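Local coordinates for diffuse adherence adhesin (Escherichia coli, PDB 4MEE), which forms the membrane-embedded transport unit of an adhesin that mediates bacterial attachment to mammalian cells, autoaggregation and biofilm formation, at residues 320-325 / 335-340; 345-350 / 369-374; 401-406 / 426-431. One frame throughout, in Å; residues are numbered along the deposited sequence.

Contact 1 (320-325 / 335-340)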
loop_
_atom_site.group_PDB
_atom_site.type_symbol
_atom_site.label_atom_id
_atom_site.label_comp_id
_atom_site.label_asym_id
_atom_site.label_seq_id
_atom_site.Cartn_x
_atom_site.Cartn_y
_atom_site.Cartn_z
ATOM N N ASN A 320 17.140 13.678 0.702
ATOM C CA ASN A 320 16.466 14.961 0.864
ATOM C C ASN A 320 17.384 16.111 0.462
ATOM O O ASN A 320 18.541 16.173 0.885
ATOM C CB ASN A 320 15.965 15.136 2.301
ATOM C CG ASN A 320 14.771 14.252 2.618
ATOM O OD1 ASN A 320 13.944 13.967 1.754
ATOM N ND2 ASN A 320 14.672 13.823 3.870
ATOM N N LEU A 321 16.859 17.011 -0.365
ATOM C CA LEU A 321 17.639 18.118 -0.905
ATOM C C LEU A 321 16.837 19.415 -0.882
ATOM O O LEU A 321 15.765 19.501 -1.485
ATOM C CB LEU A 321 18.093 17.798 -2.338
ATOM C CG LEU A 321 18.918 18.831 -3.117
ATOM C CD1 LEU A 321 20.366 18.858 -2.649
ATOM C CD2 LEU A 321 18.851 18.548 -4.611
ATOM N N ASN A 322 17.362 20.413 -0.171
ATOM C CA ASN A 322 16.783 21.753 -0.160
ATOM C C ASN A 322 17.294 22.549 -1.357
ATOM O O ASN A 322 18.452 22.975 -1.391
ATOM C CB ASN A 322 17.096 22.476 1.158
ATOM C CG ASN A 322 16.480 23.865 1.235
ATOM O OD1 ASN A 322 15.414 24.124 0.675
ATOM N ND2 ASN A 322 17.151 24.766 1.944
ATOM N N VAL A 323 16.418 22.736 -2.339
ATOM C CA VAL A 323 16.783 23.369 -3.602
ATOM C C VAL A 323 16.877 24.887 -3.450
ATOM O O VAL A 323 17.940 25.473 -3.676
ATOM C CB VAL A 323 15.796 22.975 -4.729
ATOM C CG1 VAL A 323 16.052 23.769 -6.002
ATOM C CG2 VAL A 323 15.883 21.483 -5.013
ATOM N N HIS A 324 15.770 25.505 -3.044
ATOM C CA HIS A 324 15.660 26.959 -2.970
ATOM C C HIS A 324 14.889 27.399 -1.732
ATOM O O HIS A 324 14.037 26.677 -1.230
ATOM C CB HIS A 324 14.959 27.482 -4.224
ATOM C CG HIS A 324 15.255 28.916 -4.527
ATOM N ND1 HIS A 324 14.285 29.810 -4.925
ATOM C CD2 HIS A 324 16.416 29.611 -4.491
ATOM C CE1 HIS A 324 14.836 30.995 -5.123
ATOM N NE2 HIS A 324 16.129 30.901 -4.868
ATOM N N THR A 325 15.187 28.582 -1.232
ATOM C CA THR A 325 14.419 29.097 -0.128
ATOM C C THR A 325 14.179 30.552 -0.448
ATOM O O THR A 325 15.105 31.262 -0.837
ATOM C CB THR A 325 15.152 28.885 1.209
ATOM O OG1 THR A 325 14.489 29.608 2.254
ATOM C CG2 THR A 325 16.600 29.341 1.106
ATOM N N GLU A 335 10.036 27.078 1.070
ATOM C CA GLU A 335 11.136 26.161 0.922
ATOM C C GLU A 335 10.756 25.281 -0.244
ATOM O O GLU A 335 9.580 25.038 -0.474
ATOM C CB GLU A 335 11.299 25.335 2.184
ATOM C CG GLU A 335 12.738 25.200 2.632
ATOM C CD GLU A 335 12.864 25.162 4.141
ATOM O OE1 GLU A 335 11.947 24.633 4.809
ATOM O OE2 GLU A 335 13.882 25.662 4.660
ATOM N N PHE A 336 11.735 24.829 -1.008
ATOM C CA PHE A 336 11.428 23.901 -2.075
ATOM C C PHE A 336 12.408 22.752 -2.050
ATOM O O PHE A 336 13.616 22.961 -2.030
ATOM C CB PHE A 336 11.426 24.592 -3.431
ATOM C CG PHE A 336 11.366 23.643 -4.583
ATOM C CD1 PHE A 336 10.160 23.071 -4.971
ATOM C CD2 PHE A 336 12.519 23.310 -5.276
ATOM C CE1 PHE A 336 10.108 22.191 -6.040
ATOM C CE2 PHE A 336 12.476 22.433 -6.345
ATOM C CZ PHE A 336 11.268 21.870 -6.727
ATOM N N TRP A 337 11.868 21.540 -2.066
ATOM C CA TRP A 337 12.646 20.336 -1.808
ATOM C C TRP A 337 12.498 19.302 -2.914
ATOM O O TRP A 337 11.409 19.124 -3.464
ATOM C CB TRP A 337 12.220 19.710 -0.478
ATOM C CG TRP A 337 12.604 20.501 0.738
ATOM C CD1 TRP A 337 12.022 21.654 1.191
ATOM C CD2 TRP A 337 13.648 20.186 1.670
ATOM N NE1 TRP A 337 12.642 22.076 2.340
ATOM C CE2 TRP A 337 13.643 21.196 2.657
ATOM C CE3 TRP A 337 14.588 19.151 1.764
ATOM C CZ2 TRP A 337 14.545 21.204 3.726
ATOM C CZ3 TRP A 337 15.485 19.158 2.829
ATOM C CH2 TRP A 337 15.455 20.179 3.795
ATOM N N LEU A 338 13.601 18.626 -3.228
ATOM C CA LEU A 338 13.593 17.492 -4.153
ATOM C C LEU A 338 14.076 16.220 -3.467
ATOM O O LEU A 338 15.035 16.246 -2.688
ATOM C CB LEU A 338 14.445 17.775 -5.395
ATOM C CG LEU A 338 13.801 18.516 -6.572
ATOM C CD1 LEU A 338 14.861 18.902 -7.594
ATOM C CD2 LEU A 338 12.701 17.695 -7.232
ATOM N N GLN A 339 13.406 15.111 -3.767
ATOM C CA GLN A 339 13.697 13.836 -3.124
ATOM C C GLN A 339 13.628 12.644 -4.084
ATOM O O GLN A 339 12.550 12.091 -4.309
ATOM C CB GLN A 339 12.755 13.612 -1.937
ATOM C CG GLN A 339 13.119 12.412 -1.081
ATOM C CD GLN A 339 11.968 11.933 -0.220
ATOM O OE1 GLN A 339 12.060 11.928 1.006
ATOM N NE2 GLN A 339 10.879 11.524 -0.857
ATOM N N PRO A 340 14.782 12.250 -4.656
ATOM C CA PRO A 340 14.848 10.967 -5.351
ATOM C C PRO A 340 14.912 9.836 -4.327
ATOM O O PRO A 340 15.651 9.939 -3.347
ATOM C CB PRO A 340 16.156 11.060 -6.142
ATOM C CG PRO A 340 16.994 12.029 -5.381
ATOM C CD PRO A 340 16.038 13.014 -4.772
#

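Contact 2 (345-350 / 369-374)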
loop_
_atom_site.group_PDB
_atom_site.type_symbol
_atom_site.label_atom_id
_atom_site.label_comp_id
_atom_site.label_asym_id
_atom_site.label_seq_id
_atom_site.Cartn_x
_atom_site.Cartn_y
_atom_site.Cartn_z
ATOM N N VAL A 345 9.643 -3.876 -1.292
ATOM C CA VAL A 345 8.733 -4.568 -0.375
ATOM C C VAL A 345 8.664 -6.068 -0.690
ATOM O O VAL A 345 8.501 -6.458 -1.847
ATOM C CB VAL A 345 7.300 -3.972 -0.417
ATOM C CG1 VAL A 345 6.403 -4.645 0.613
ATOM C CG2 VAL A 345 7.320 -2.467 -0.186
ATOM N N TRP A 346 8.796 -6.895 0.346
ATOM C CA TRP A 346 8.598 -8.340 0.226
ATOM C C TRP A 346 7.197 -8.725 0.694
ATOM O O TRP A 346 6.858 -8.578 1.869
ATOM C CB TRP A 346 9.670 -9.115 1.008
ATOM C CG TRP A 346 9.320 -10.562 1.280
ATOM C CD1 TRP A 346 9.011 -11.520 0.356
ATOM C CD2 TRP A 346 9.259 -11.207 2.560
ATOM N NE1 TRP A 346 8.752 -12.717 0.981
ATOM C CE2 TRP A 346 8.896 -12.554 2.332
ATOM C CE3 TRP A 346 9.468 -10.775 3.878
ATOM C CZ2 TRP A 346 8.743 -13.476 3.371
ATOM C CZ3 TRP A 346 9.320 -11.694 4.909
ATOM C CH2 TRP A 346 8.962 -13.031 4.648
ATOM N N MET A 347 6.391 -9.216 -0.242
ATOM C CA MET A 347 5.023 -9.634 0.043
ATOM C C MET A 347 4.975 -11.144 0.272
ATOM O O MET A 347 5.086 -11.928 -0.672
ATOM C CB MET A 347 4.091 -9.222 -1.104
ATOM C CG MET A 347 4.002 -7.716 -1.330
ATOM S SD MET A 347 2.983 -7.258 -2.747
ATOM C CE MET A 347 3.147 -5.475 -2.725
ATOM N N GLY A 348 4.816 -11.547 1.532
ATOM C CA GLY A 348 4.854 -12.966 1.894
ATOM C C GLY A 348 3.583 -13.521 2.512
ATOM O O GLY A 348 3.634 -14.482 3.281
ATOM N N VAL A 349 2.443 -12.921 2.180
ATOM C CA VAL A 349 1.146 -13.423 2.637
ATOM C C VAL A 349 0.625 -14.439 1.625
ATOM O O VAL A 349 0.411 -14.111 0.455
ATOM C CB VAL A 349 0.114 -12.288 2.838
ATOM C CG1 VAL A 349 -1.235 -12.857 3.260
ATOM C CG2 VAL A 349 0.605 -11.295 3.880
ATOM N N THR A 350 0.439 -15.672 2.087
ATOM C CA THR A 350 -0.065 -16.762 1.256
ATOM C C THR A 350 -1.407 -17.267 1.771
ATOM O O THR A 350 -1.656 -17.256 2.976
ATOM C CB THR A 350 0.927 -17.943 1.191
ATOM O OG1 THR A 350 1.441 -18.217 2.499
ATOM C CG2 THR A 350 2.080 -17.626 0.254
ATOM N N ASN A 369 6.210 -12.150 -3.973
ATOM C CA ASN A 369 6.439 -11.020 -4.880
ATOM C C ASN A 369 7.290 -9.925 -4.243
ATOM O O ASN A 369 7.143 -9.632 -3.059
ATOM C CB ASN A 369 5.094 -10.437 -5.336
ATOM C CG ASN A 369 5.237 -9.119 -6.078
ATOM O OD1 ASN A 369 5.838 -9.053 -7.152
ATOM N ND2 ASN A 369 4.671 -8.060 -5.511
ATOM N N ILE A 370 8.184 -9.335 -5.031
ATOM C CA ILE A 370 8.956 -8.179 -4.581
ATOM C C ILE A 370 8.549 -6.937 -5.377
ATOM O O ILE A 370 8.832 -6.826 -6.576
ATOM C CB ILE A 370 10.485 -8.419 -4.651
ATOM C CG1 ILE A 370 10.903 -9.514 -3.662
ATOM C CG2 ILE A 370 11.252 -7.136 -4.350
ATOM C CD1 ILE A 370 12.290 -10.074 -3.898
ATOM N N GLN A 371 7.862 -6.022 -4.699
ATOM C CA GLN A 371 7.472 -4.748 -5.292
ATOM C C GLN A 371 8.575 -3.712 -5.095
ATOM O O GLN A 371 9.007 -3.460 -3.970
ATOM C CB GLN A 371 6.148 -4.249 -4.703
ATOM C CG GLN A 371 5.628 -2.972 -5.348
ATOM C CD GLN A 371 4.179 -2.686 -5.016
ATOM O OE1 GLN A 371 3.879 -1.768 -4.262
ATOM N NE2 GLN A 371 3.270 -3.468 -5.590
ATOM N N THR A 372 9.025 -3.122 -6.196
ATOM C CA THR A 372 10.052 -2.092 -6.148
ATOM C C THR A 372 9.488 -0.761 -6.637
ATOM O O THR A 372 8.876 -0.681 -7.707
ATOM C CB THR A 372 11.299 -2.474 -6.975
ATOM O OG1 THR A 372 11.515 -3.889 -6.899
ATOM C CG2 THR A 372 12.537 -1.751 -6.454
ATOM N N LYS A 373 9.687 0.273 -5.826
ATOM C CA LYS A 373 9.277 1.625 -6.169
ATOM C C LYS A 373 10.504 2.514 -6.308
ATOM O O LYS A 373 11.345 2.568 -5.412
ATOM C CB LYS A 373 8.325 2.188 -5.109
ATOM C CG LYS A 373 6.945 1.550 -5.103
ATOM C CD LYS A 373 5.993 2.298 -4.183
ATOM C CE LYS A 373 4.572 1.779 -4.321
ATOM N NZ LYS A 373 3.590 2.599 -3.558
ATOM N N ALA A 374 10.609 3.184 -7.450
ATOM C CA ALA A 374 11.671 4.151 -7.698
ATOM C C ALA A 374 11.032 5.447 -8.166
ATOM O O ALA A 374 10.197 5.440 -9.068
ATOM C CB ALA A 374 12.638 3.626 -8.745
#

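Contact 3 (401-406 / 426-431)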
loop_
_atom_site.group_PDB
_atom_site.type_symbol
_atom_site.label_atom_id
_atom_site.label_comp_id
_atom_site.label_asym_id
_atom_site.label_seq_id
_atom_site.Cartn_x
_atom_site.Cartn_y
_atom_site.Cartn_z
ATOM N N ASN A 401 6.225 7.872 -9.254
ATOM C CA ASN A 401 6.940 6.619 -9.014
ATOM C C ASN A 401 6.781 5.586 -10.126
ATOM O O ASN A 401 5.784 5.578 -10.853
ATOM C CB ASN A 401 6.492 5.989 -7.689
ATOM C CG ASN A 401 7.018 6.728 -6.474
ATOM O OD1 ASN A 401 8.199 7.064 -6.394
ATOM N ND2 ASN A 401 6.142 6.961 -5.505
ATOM N N TRP A 402 7.782 4.720 -10.244
ATOM C CA TRP A 402 7.710 3.556 -11.114
ATOM C C TRP A 402 7.618 2.290 -10.265
ATOM O O TRP A 402 8.501 1.995 -9.458
ATOM C CB TRP A 402 8.908 3.516 -12.072
ATOM C CG TRP A 402 9.092 2.210 -12.801
ATOM C CD1 TRP A 402 8.130 1.476 -13.438
ATOM C CD2 TRP A 402 10.324 1.498 -12.985
ATOM N NE1 TRP A 402 8.682 0.347 -13.992
ATOM C CE2 TRP A 402 10.027 0.336 -13.733
ATOM C CE3 TRP A 402 11.648 1.727 -12.586
ATOM C CZ2 TRP A 402 11.007 -0.596 -14.091
ATOM C CZ3 TRP A 402 12.623 0.799 -12.943
ATOM C CH2 TRP A 402 12.296 -0.348 -13.688
ATOM N N ILE A 403 6.529 1.553 -10.442
ATOM C CA ILE A 403 6.315 0.330 -9.693
ATOM C C ILE A 403 6.654 -0.860 -10.564
ATOM O O ILE A 403 6.167 -0.979 -11.686
ATOM C CB ILE A 403 4.861 0.206 -9.216
ATOM C CG1 ILE A 403 4.517 1.351 -8.262
ATOM C CG2 ILE A 403 4.632 -1.139 -8.541
ATOM C CD1 ILE A 403 3.039 1.650 -8.189
ATOM N N HIS A 404 7.500 -1.733 -10.037
ATOM C CA HIS A 404 7.860 -2.964 -10.706
ATOM C C HIS A 404 7.507 -4.097 -9.770
ATOM O O HIS A 404 7.729 -3.988 -8.574
ATOM C CB HIS A 404 9.356 -2.976 -10.995
ATOM C CG HIS A 404 9.842 -4.250 -11.611
ATOM N ND1 HIS A 404 9.511 -4.626 -12.894
ATOM C CD2 HIS A 404 10.640 -5.231 -11.125
ATOM C CE1 HIS A 404 10.083 -5.784 -13.173
ATOM N NE2 HIS A 404 10.772 -6.173 -12.116
ATOM N N ASN A 405 6.951 -5.177 -10.304
ATOM C CA ASN A 405 6.701 -6.367 -9.504
ATOM C C ASN A 405 7.432 -7.566 -10.060
ATOM O O ASN A 405 7.416 -7.802 -11.269
ATOM C CB ASN A 405 5.213 -6.664 -9.442
ATOM C CG ASN A 405 4.458 -5.643 -8.631
ATOM O OD1 ASN A 405 4.564 -5.604 -7.408
ATOM N ND2 ASN A 405 3.689 -4.804 -9.310
ATOM N N THR A 406 8.054 -8.330 -9.170
ATOM C CA THR A 406 8.757 -9.544 -9.560
ATOM C C THR A 406 7.805 -10.670 -9.972
ATOM O O THR A 406 8.091 -11.412 -10.913
ATOM C CB THR A 406 9.729 -9.990 -8.455
ATOM O OG1 THR A 406 10.735 -8.986 -8.299
ATOM C CG2 THR A 406 10.406 -11.292 -8.824
ATOM N N GLN A 426 3.941 -0.584 -13.374
ATOM C CA GLN A 426 2.886 0.397 -13.182
ATOM C C GLN A 426 3.471 1.779 -12.997
ATOM O O GLN A 426 4.616 1.915 -12.580
ATOM C CB GLN A 426 2.056 0.048 -11.954
ATOM C CG GLN A 426 1.063 -1.071 -12.173
ATOM C CD GLN A 426 0.280 -1.388 -10.918
ATOM O OE1 GLN A 426 0.855 -1.662 -9.863
ATOM N NE2 GLN A 426 -1.043 -1.355 -11.026
ATOM N N GLY A 427 2.675 2.800 -13.300
ATOM C CA GLY A 427 3.051 4.188 -13.032
ATOM C C GLY A 427 2.230 4.765 -11.893
ATOM O O GLY A 427 1.015 4.589 -11.838
ATOM N N GLU A 428 2.879 5.462 -10.972
ATOM C CA GLU A 428 2.156 5.975 -9.824
ATOM C C GLU A 428 2.330 7.473 -9.687
ATOM O O GLU A 428 3.427 7.993 -9.859
ATOM C CB GLU A 428 2.615 5.258 -8.567
ATOM C CG GLU A 428 1.939 5.710 -7.286
ATOM C CD GLU A 428 2.708 5.261 -6.063
ATOM O OE1 GLU A 428 3.949 5.191 -6.146
ATOM O OE2 GLU A 428 2.081 4.977 -5.023
ATOM N N ILE A 429 1.242 8.163 -9.378
ATOM C CA ILE A 429 1.296 9.594 -9.152
ATOM C C ILE A 429 0.577 9.945 -7.864
ATOM O O ILE A 429 -0.604 9.649 -7.702
ATOM C CB ILE A 429 0.652 10.379 -10.302
ATOM C CG1 ILE A 429 0.709 11.879 -10.017
ATOM C CG2 ILE A 429 -0.791 9.952 -10.493
ATOM C CD1 ILE A 429 1.927 12.566 -10.590
ATOM N N LYS A 430 1.300 10.589 -6.962
ATOM C CA LYS A 430 0.754 10.985 -5.676
ATOM C C LYS A 430 0.733 12.492 -5.572
ATOM O O LYS A 430 1.504 13.175 -6.246
ATOM C CB LYS A 430 1.606 10.419 -4.547
ATOM C CG LYS A 430 1.690 8.904 -4.548
ATOM C CD LYS A 430 1.912 8.360 -3.147
ATOM C CE LYS A 430 3.362 7.972 -2.913
ATOM N NZ LYS A 430 3.766 8.244 -1.508
ATOM N N THR A 431 -0.153 13.002 -4.729
ATOM C CA THR A 431 -0.176 14.416 -4.396
ATOM C C THR A 431 -1.024 14.617 -3.160
ATOM O O THR A 431 -1.891 13.806 -2.871
ATOM C CB THR A 431 -0.759 15.273 -5.531
ATOM O OG1 THR A 431 -0.762 16.646 -5.126
ATOM C CG2 THR A 431 -2.181 14.843 -5.852
#

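Contact 1 (320-325 / 335-340)
A classic beta bulge, formed where Val-323 and His-324 both face Phe-336, interrupts the antiparallel hairpin of strands 303-327 and 333-355. The evidence is a register shift of one residue: Asn-322 pairs with Trp-337, yet His-324, not Val-323, pairs with Phe-336. Phe-336 O takes Val-323 N at 2.8 Å and, in a weak bond, His-324 N at 3.5 Å. Phe-336 N returns a bond to His-324 O at 3.0 Å. Beyond the bulge, Leu-338 N meets Leu-321 O at 2.9 Å.

The two faces of this hairpin differ as expected for a wall of the autotransporter beta-barrel. Leu-321, His-324, Phe-336 and Leu-338 lie on one face, the three apolar ones probably toward lipid or the membrane boundary; Trp-337 is buried on the other. The bulge turns Val-323 toward the partner strand, where it flanks the Phe-336 ring at its edge. Its CG2 also reaches Leu-338 CD1 at 3.8 Å. Opposite in character is the packing of Asn-322, whose CB sits over the six-membered ring of Trp-337, 3.8 Å from its centroid and 9° off the normal, a CH-pi contact. Trp-337 CG lies beside its own backbone N (chi1 -70°), which brings the indole across strand 320-325, while Lys-381 of strand 370-383 touches it as well.

Contact 2 (345-350 / 369-374)
Asn-369 ND2 has two acceptors: Met-347 SD across the contact and Asn-405 OD1 on the next strand. The bond to sulfur is weak, 3.3 Å from Asn-369 ND2 to Met-347 SD with an angle of 152° at the hydrogen. That to Asn-405 is an ordinary hydrogen bond, and Gln-371 NE2 donates to the same Asn-405 OD1, so a single amide oxygen gathers the carboxamides of Asn-369 and Gln-371. Asn-369 OD1 is taken up by the backbone N of His-407, which engages both ends of this amide and is consistent with its modelled orientation.

Met-347 reaches the cluster as an extended chain lying alongside Asn-369, its CG beside the backbone N (chi1 -62°). The Met-347 chain crosses that of Gln-371 obliquely, bringing CE 3.5 Å from Gln-371 NE2. Phe-409 touches both Met-347 and Asn-369, and the Met-347 side chain projects from the wall to touch Asn-161 of helix 149-162, probably inside the barrel.

Beneath these side chains runs an antiparallel ladder. Val-345 N bonds Gln-371 O at 2.8 Å, and Gln-371 N returns to Val-345 O at 3.0 Å. Met-347 N then meets Asn-369 O at 2.9 Å, the one backbone bond between those two residues. Ile-370 and Trp-346 form the non-hydrogen-bonded pair on the other, more exposed face, where the Trp-346 NE1 bonds Asn-368 OD1. The chemistry is consistent with a lumenal face where amides of segment 369-374 and strand 397-405 satisfy one another, with the sulfur of Met-347 from strand 333-355 as a weak extra acceptor, and an outer face that is largely apolar.

Contact 3 (401-406 / 426-431)
Asn-401 and Glu-428 carry the tightly packed side of this contact, lying alongside each other and pointing the same way. Asn-401 ND2 donates to Glu-428 OE1 at 2.9 Å, coming from above the carboxylate plane, 45° out of it. Glu-428 extends to this position with CG anti to its backbone N (chi1 180°), and its other oxygen, OE2, forms a salt bridge with Lys-373. Asn-401 ND2 is shared with Glu-399, while its OD1 accepts from His-341 NE2; the buried amide and carboxylate therefore each have several partners. Next to them Ile-403 supplies apolar cover: its CD1 rests 3.7 Å from Glu-428 CB, and its CB lies 3.9 Å from Gln-426 CB.

The opposite face is far looser. Trp-402 pairs there with Gly-427, which has no side chain to meet the indole, and the ring touches strand 426-431 merely through CD1, 3.6 Å from Gln-426 O near the ring plane. Both residues are on the surface.

Between the faces the backbone ladder is even, with Asn-401 N to Glu-428 O at 2.9 Å and Gln-426 N to Ile-403 O at 2.8 Å. A charged and amide-rich interior behind a surface with an outward tryptophan is consistent with a transmembrane beta-barrel wall, here that of the autotransporter beta-domain.

Overall arrangement
All three contacts are antiparallel strand pairs in one barrel wall. Contacts 1 and 2 share strand 333-355 but lie about 29 Å apart between centres, contact 1 near the start of the strand and contact 2 farther along it. Contact 1 is a surface contact, marked by a bulge and by contacts to Phe-336 and Trp-337. Contacts 2 and 3, centres about 13 Å apart, are partly buried and rely on inward amides and charges. They join directly: strands 370-383 and 397-405 are neighbours, Thr-372 N probably bonding His-404 O at 2.8 Å. Lys-373 in segment 369-374 also pairs with Asp-167, probably linking the wall to the chain that runs inside the barrel.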